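Local coordinates for protein probable mannosyltransferase KTR4 (Saccharomyces cerevisiae, PDB 5A07) that is a probable mannosyltransferase of the yeast KTR family with a GT-A-type fold, seen here with GDP and manganese bound, at residues Thr382-Cys390 with Cys401-Leu412. Sequence-based numbering, arbitrary orientation.
Sequences TPYTNCPTC and CVPGKFTPWSDL
Tyr384, Thr385 and Cys387 run antiparallel to Thr407, Phe406 and Pro403, and two backbone bonds join the two lines. Thr385 N donates to Phe406 O at 2.9 Å, and Gly404 N donates to Cys387 O in the carbonyl plane. Gly404 sits in a type II turn from Val402 to Lys405, where its phi is positive. Tyr384 CA makes a bent CA-H...O contact with the same Phe406 O, which therefore receives two contacts. The Tyr384 and Phe406 side chains lie side by side and form an offset stack, with centroids 4.5 Å apart and planes at 22°. Tyr384 CD1 lies over a Phe406 face, offset toward the rim, 3.4 Å from Phe406 CZ. With chi1 at 168°, the Phe406 side chain extends away from its own N and the ring comes back alongside Tyr384. Pro383, after a cis peptide bond, sets its CG over the centre of a Tyr384 face. Strand 384-386 is an outer strand of a small three-stranded antiparallel sheet in this GT-A fold, and the side chains of Tyr384 and Phe406 both touch Leu262 of strand 256-262. Leu412 CB meets the Tyr384 ring edge and lies 3.6 Å from Tyr384 OH. Leu412 CD1 touches Pro383 CG at 3.9 Å. Thr407 OG1 donates to Pro383 O at 3.1 Å, tilted 32° from the carbonyl plane. Further along, a disulfide links Cys387 SG to Cys401 SG (2.1 Å), and Thr385 CG2 rests near Cys401 CB.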
ATOM      1  N   THR B 382       7.351  11.576  -2.449  1.00 17.47           N
ATOM      2  CA  THR B 382       8.492  11.917  -1.573  1.00 20.44           C
ATOM      3  C   THR B 382       8.563  11.039  -0.300  1.00 19.05           C
ATOM      4  O   THR B 382       7.555  10.811   0.292  1.00 17.23           O
ATOM      5  CB  THR B 382       8.487  13.456  -1.124  1.00 22.73           C
ATOM      6  OG1 THR B 382       9.654  13.651  -0.303  1.00 21.52           O
ATOM      7  CG2 THR B 382       7.285  13.842  -0.278  1.00 26.11           C
ATOM      8  N   PRO B 383       9.730  10.530   0.086  1.00 18.93           N
ATOM      9  CA  PRO B 383      11.070  10.672  -0.496  1.00 18.56           C
ATOM     10  C   PRO B 383      11.563   9.464  -1.319  1.00 17.33           C
ATOM     11  O   PRO B 383      12.771   9.347  -1.562  1.00 19.05           O
ATOM     12  CB  PRO B 383      11.946  10.722   0.741  1.00 19.79           C
ATOM     13  CG  PRO B 383      11.292   9.795   1.706  1.00 18.16           C
ATOM     14  CD  PRO B 383       9.806   9.902   1.428  1.00 19.36           C
ATOM     15  N   TYR B 384      10.670   8.621  -1.820  1.00 15.83           N
ATOM     16  CA  TYR B 384      11.112   7.341  -2.410  1.00 15.51           C
ATOM     17  C   TYR B 384      10.621   7.171  -3.811  1.00 16.60           C
ATOM     18  O   TYR B 384       9.522   7.638  -4.194  1.00 14.12           O
ATOM     19  CB  TYR B 384      10.625   6.195  -1.523  1.00 14.23           C
ATOM     20  CG  TYR B 384      11.116   6.208  -0.075  1.00 15.59           C
ATOM     21  CD1 TYR B 384      12.445   6.116   0.225  1.00 18.04           C
ATOM     22  CD2 TYR B 384      10.235   6.325   0.973  1.00 16.80           C
ATOM     23  CE1 TYR B 384      12.876   6.198   1.515  1.00 19.42           C
ATOM     24  CE2 TYR B 384      10.633   6.335   2.294  1.00 17.66           C
ATOM     25  CZ  TYR B 384      11.960   6.253   2.550  1.00 18.18           C
ATOM     26  OH  TYR B 384      12.415   6.305   3.801  1.00 20.47           O
ATOM     27  N   THR B 385      11.407   6.424  -4.579  1.00 15.89           N
ATOM     28  CA  THR B 385      11.129   6.215  -5.984  1.00 16.03           C
ATOM     29  C   THR B 385      11.358   4.758  -6.373  1.00 15.82           C
ATOM     30  O   THR B 385      12.368   4.168  -5.984  1.00 16.45           O
ATOM     31  CB  THR B 385      12.066   7.068  -6.854  1.00 16.88           C
ATOM     32  OG1 THR B 385      11.837   8.459  -6.577  1.00 16.21           O
ATOM     33  CG2 THR B 385      11.795   6.898  -8.277  1.00 19.62           C
ATOM     34  N   ASN B 386      10.407   4.187  -7.138  1.00 15.34           N
ATOM     35  CA  ASN B 386      10.615   2.961  -7.872  1.00 15.17           C
ATOM     36  C   ASN B 386      10.923   3.366  -9.319  1.00 15.46           C
ATOM     37  O   ASN B 386      10.028   3.857 -10.021  1.00 16.06           O
ATOM     38  CB  ASN B 386       9.340   2.100  -7.842  1.00 14.52           C
ATOM     39  CG  ASN B 386       9.492   0.842  -8.658  1.00 15.89           C
ATOM     40  OD1 ASN B 386      10.430   0.027  -8.426  1.00 15.33           O
ATOM     41  ND2 ASN B 386       8.572   0.640  -9.598  1.00 18.14           N
ATOM     42  N   CYS B 387      12.154   3.144  -9.766  1.00 16.07           N
ATOM     43  CA  CYS B 387      12.599   3.585 -11.088  1.00 16.31           C
ATOM     44  C   CYS B 387      13.261   2.412 -11.821  1.00 17.74           C
ATOM     45  O   CYS B 387      14.430   2.112 -11.537  1.00 16.27           O
ATOM     46  CB  CYS B 387      13.581   4.742 -10.958  1.00 15.94           C
ATOM     47  SG  CYS B 387      13.964   5.419 -12.618  1.00 20.44           S
ATOM     48  N   PRO B 388      12.508   1.698 -12.691  1.00 16.07           N
ATOM     49  CA  PRO B 388      13.076   0.485 -13.279  1.00 16.43           C
ATOM     50  C   PRO B 388      14.024   0.795 -14.441  1.00 19.95           C
ATOM     51  O   PRO B 388      14.131   1.978 -14.858  1.00 17.44           O
ATOM     52  CB  PRO B 388      11.839  -0.255 -13.812  1.00 15.61           C
ATOM     53  CG  PRO B 388      10.865   0.863 -14.137  1.00 17.17           C
ATOM     54  CD  PRO B 388      11.082   1.891 -13.092  1.00 16.99           C
ATOM     55  N   THR B 389      14.612  -0.265 -15.000  1.00 17.31           N
ATOM     56  CA  THR B 389      15.523  -0.165 -16.093  1.00 19.28           C
ATOM     57  C   THR B 389      14.874  -0.728 -17.362  1.00 20.27           C
ATOM     58  O   THR B 389      14.215  -1.783 -17.312  1.00 19.19           O
ATOM     59  CB  THR B 389      16.790  -0.966 -15.760  1.00 21.21           C
ATOM     60  OG1 THR B 389      17.488  -0.353 -14.676  1.00 19.34           O
ATOM     61  CG2 THR B 389      17.723  -1.059 -16.989  1.00 22.64           C
ATOM     62  N   CYS B 390      14.995   0.017 -18.470  1.00 19.10           N
ATOM     63  CA  CYS B 390      14.491  -0.379 -19.783  1.00 21.55           C
ATOM     64  C   CYS B 390      15.617  -0.985 -20.648  1.00 23.12           C
ATOM     65  O   CYS B 390      16.790  -0.675 -20.416  1.00 23.11           O
ATOM     66  CB  CYS B 390      14.016   0.874 -20.562  1.00 24.19           C
ATOM     67  SG  CYS B 390      12.661   1.663 -19.684  1.00 27.64           S
ATOM     68  N   CYS B 401      13.578   9.810 -13.863  1.00 20.61           N
ATOM     69  CA  CYS B 401      14.049   9.184 -12.670  1.00 21.33           C
ATOM     70  C   CYS B 401      15.345   8.412 -12.994  1.00 21.04           C
ATOM     71  O   CYS B 401      15.537   7.994 -14.097  1.00 21.12           O
ATOM     72  CB  CYS B 401      12.994   8.274 -12.004  1.00 23.59           C
ATOM     73  SG  CYS B 401      12.442   6.819 -12.944  1.00 23.32           S
ATOM     74  N   VAL B 402      16.202   8.288 -12.001  1.00 21.31           N
ATOM     75  CA  VAL B 402      17.464   7.533 -12.084  1.00 21.56           C
ATOM     76  C   VAL B 402      17.226   6.026 -11.690  1.00 19.11           C
ATOM     77  O   VAL B 402      16.824   5.744 -10.584  1.00 18.12           O
ATOM     78  CB  VAL B 402      18.460   8.162 -11.134  1.00 22.54           C
ATOM     79  CG1 VAL B 402      19.743   7.338 -11.052  1.00 23.56           C
ATOM     80  CG2 VAL B 402      18.707   9.599 -11.594  1.00 26.33           C
ATOM     81  N   PRO B 403      17.480   5.109 -12.609  1.00 20.19           N
ATOM     82  CA  PRO B 403      17.128   3.691 -12.402  1.00 20.42           C
ATOM     83  C   PRO B 403      17.785   3.158 -11.190  1.00 20.07           C
ATOM     84  O   PRO B 403      18.964   3.439 -10.962  1.00 19.91           O
ATOM     85  CB  PRO B 403      17.664   3.020 -13.653  1.00 22.89           C
ATOM     86  CG  PRO B 403      17.515   4.061 -14.703  1.00 23.59           C
ATOM     87  CD  PRO B 403      17.867   5.386 -14.025  1.00 21.73           C
ATOM     88  N   GLY B 404      16.978   2.552 -10.313  1.00 18.05           N
ATOM     89  CA  GLY B 404      17.433   1.924  -9.123  1.00 19.78           C
ATOM     90  C   GLY B 404      17.694   2.830  -7.959  1.00 19.34           C
ATOM     91  O   GLY B 404      18.018   2.377  -6.872  1.00 18.79           O
ATOM     92  N   LYS B 405      17.542   4.139  -8.150  1.00 16.53           N
ATOM     93  CA  LYS B 405      17.754   5.028  -7.026  1.00 18.80           C
ATOM     94  C   LYS B 405      16.493   5.213  -6.163  1.00 18.43           C
ATOM     95  O   LYS B 405      15.592   5.998  -6.488  1.00 20.69           O
ATOM     96  CB  LYS B 405      18.236   6.375  -7.582  1.00 24.28           C
ATOM     97  CG  LYS B 405      18.755   7.368  -6.569  1.00 27.62           C
ATOM     98  CD  LYS B 405      20.000   6.788  -5.935  1.00 34.97           C
ATOM     99  CE  LYS B 405      20.721   7.894  -5.161  1.00 43.26           C
ATOM    100  NZ  LYS B 405      21.860   7.308  -4.417  1.00 43.67           N
ATOM    101  N   PHE B 406      16.456   4.491  -5.063  1.00 15.48           N
ATOM    102  CA  PHE B 406      15.336   4.394  -4.178  1.00 16.77           C
ATOM    103  C   PHE B 406      15.103   5.740  -3.494  1.00 17.90           C
ATOM    104  O   PHE B 406      13.985   6.133  -3.284  1.00 16.49           O
ATOM    105  CB  PHE B 406      15.672   3.316  -3.150  1.00 17.05           C
ATOM    106  CG  PHE B 406      14.786   3.217  -1.981  1.00 16.65           C
ATOM    107  CD1 PHE B 406      13.442   2.760  -2.116  1.00 17.76           C
ATOM    108  CD2 PHE B 406      15.252   3.477  -0.740  1.00 15.41           C
ATOM    109  CE1 PHE B 406      12.621   2.606  -1.034  1.00 15.60           C
ATOM    110  CE2 PHE B 406      14.415   3.321   0.369  1.00 17.69           C
ATOM    111  CZ  PHE B 406      13.116   2.828   0.223  1.00 17.02           C
ATOM    112  N   THR B 407      16.184   6.411  -3.126  1.00 18.38           N
ATOM    113  CA  THR B 407      16.104   7.691  -2.443  1.00 20.89           C
ATOM    114  C   THR B 407      17.433   8.452  -2.577  1.00 23.97           C
ATOM    115  O   THR B 407      18.487   7.836  -2.679  1.00 20.22           O
ATOM    116  CB  THR B 407      15.773   7.499  -0.953  1.00 23.54           C
ATOM    117  OG1 THR B 407      15.596   8.781  -0.355  1.00 27.98           O
ATOM    118  CG2 THR B 407      16.857   6.778  -0.198  1.00 23.47           C
ATOM    119  N   PRO B 408      17.385   9.786  -2.614  1.00 23.21           N
ATOM    120  CA  PRO B 408      18.643  10.534  -2.705  1.00 24.73           C
ATOM    121  C   PRO B 408      19.401  10.614  -1.376  1.00 23.32           C
ATOM    122  O   PRO B 408      20.573  10.991  -1.379  1.00 23.16           O
ATOM    123  CB  PRO B 408      18.192  11.914  -3.174  1.00 22.79           C
ATOM    124  CG  PRO B 408      16.770  12.076  -2.696  1.00 25.76           C
ATOM    125  CD  PRO B 408      16.190  10.675  -2.650  1.00 27.53           C
ATOM    126  N   TRP B 409      18.730  10.296  -0.283  1.00 24.79           N
ATOM    127  CA  TRP B 409      19.271  10.372   1.051  1.00 24.89           C
ATOM    128  C   TRP B 409      19.625   8.949   1.561  1.00 26.04           C
ATOM    129  O   TRP B 409      18.773   8.220   2.081  1.00 21.48           O
ATOM    130  CB  TRP B 409      18.275  11.050   2.005  1.00 27.61           C
ATOM    131  CG  TRP B 409      17.612  12.336   1.470  1.00 32.55           C
ATOM    132  CD1 TRP B 409      16.256  12.603   1.379  1.00 34.26           C
ATOM    133  CD2 TRP B 409      18.264  13.488   0.972  1.00 33.39           C
ATOM    134  NE1 TRP B 409      16.065  13.860   0.854  1.00 39.02           N
ATOM    135  CE2 TRP B 409      17.280  14.420   0.624  1.00 33.07           C
ATOM    136  CE3 TRP B 409      19.591  13.842   0.828  1.00 39.62           C
ATOM    137  CZ2 TRP B 409      17.582  15.648   0.088  1.00 45.05           C
ATOM    138  CZ3 TRP B 409      19.897  15.104   0.294  1.00 47.12           C
ATOM    139  CH2 TRP B 409      18.901  15.990  -0.058  1.00 43.39           C
ATOM    140  N   SER B 410      20.912   8.609   1.491  1.00 23.52           N
ATOM    141  CA  SER B 410      21.368   7.249   1.770  1.00 28.05           C
ATOM    142  C   SER B 410      21.086   6.840   3.213  1.00 26.46           C
ATOM    143  O   SER B 410      20.957   5.636   3.475  1.00 26.70           O
ATOM    144  CB  SER B 410      22.859   7.090   1.440  1.00 29.22           C
ATOM    145  OG  SER B 410      23.539   7.795   2.436  1.00 32.80           O
ATOM    146  N   ASP B 411      20.915   7.772   4.151  1.00 25.44           N
ATOM    147  CA  ASP B 411      20.486   7.412   5.483  1.00 29.27           C
ATOM    148  C   ASP B 411      19.151   6.709   5.522  1.00 27.36           C
ATOM    149  O   ASP B 411      18.854   6.015   6.461  1.00 27.49           O
ATOM    150  CB  ASP B 411      20.360   8.591   6.421  1.00 35.14           C
ATOM    151  CG  ASP B 411      21.742   9.129   6.892  1.00 49.44           C
ATOM    152  OD1 ASP B 411      22.797   8.623   6.441  1.00 51.76           O
ATOM    153  OD2 ASP B 411      21.770  10.091   7.705  1.00 65.25           O
ATOM    154  N   LEU B 412      18.280   6.969   4.564  1.00 25.48           N
ATOM    155  CA  LEU B 412      16.971   6.309   4.522  1.00 23.55           C
ATOM    156  C   LEU B 412      17.047   4.953   3.798  1.00 24.59           C
ATOM    157  O   LEU B 412      15.991   4.294   3.665  1.00 21.15           O
ATOM    158  CB  LEU B 412      15.932   7.208   3.807  1.00 23.43           C
ATOM    159  CG  LEU B 412      15.719   8.603   4.407  1.00 24.59           C
ATOM    160  CD1 LEU B 412      14.699   9.337   3.545  1.00 25.28           C
ATOM    161  CD2 LEU B 412      15.300   8.512   5.885  1.00 26.00           C
TER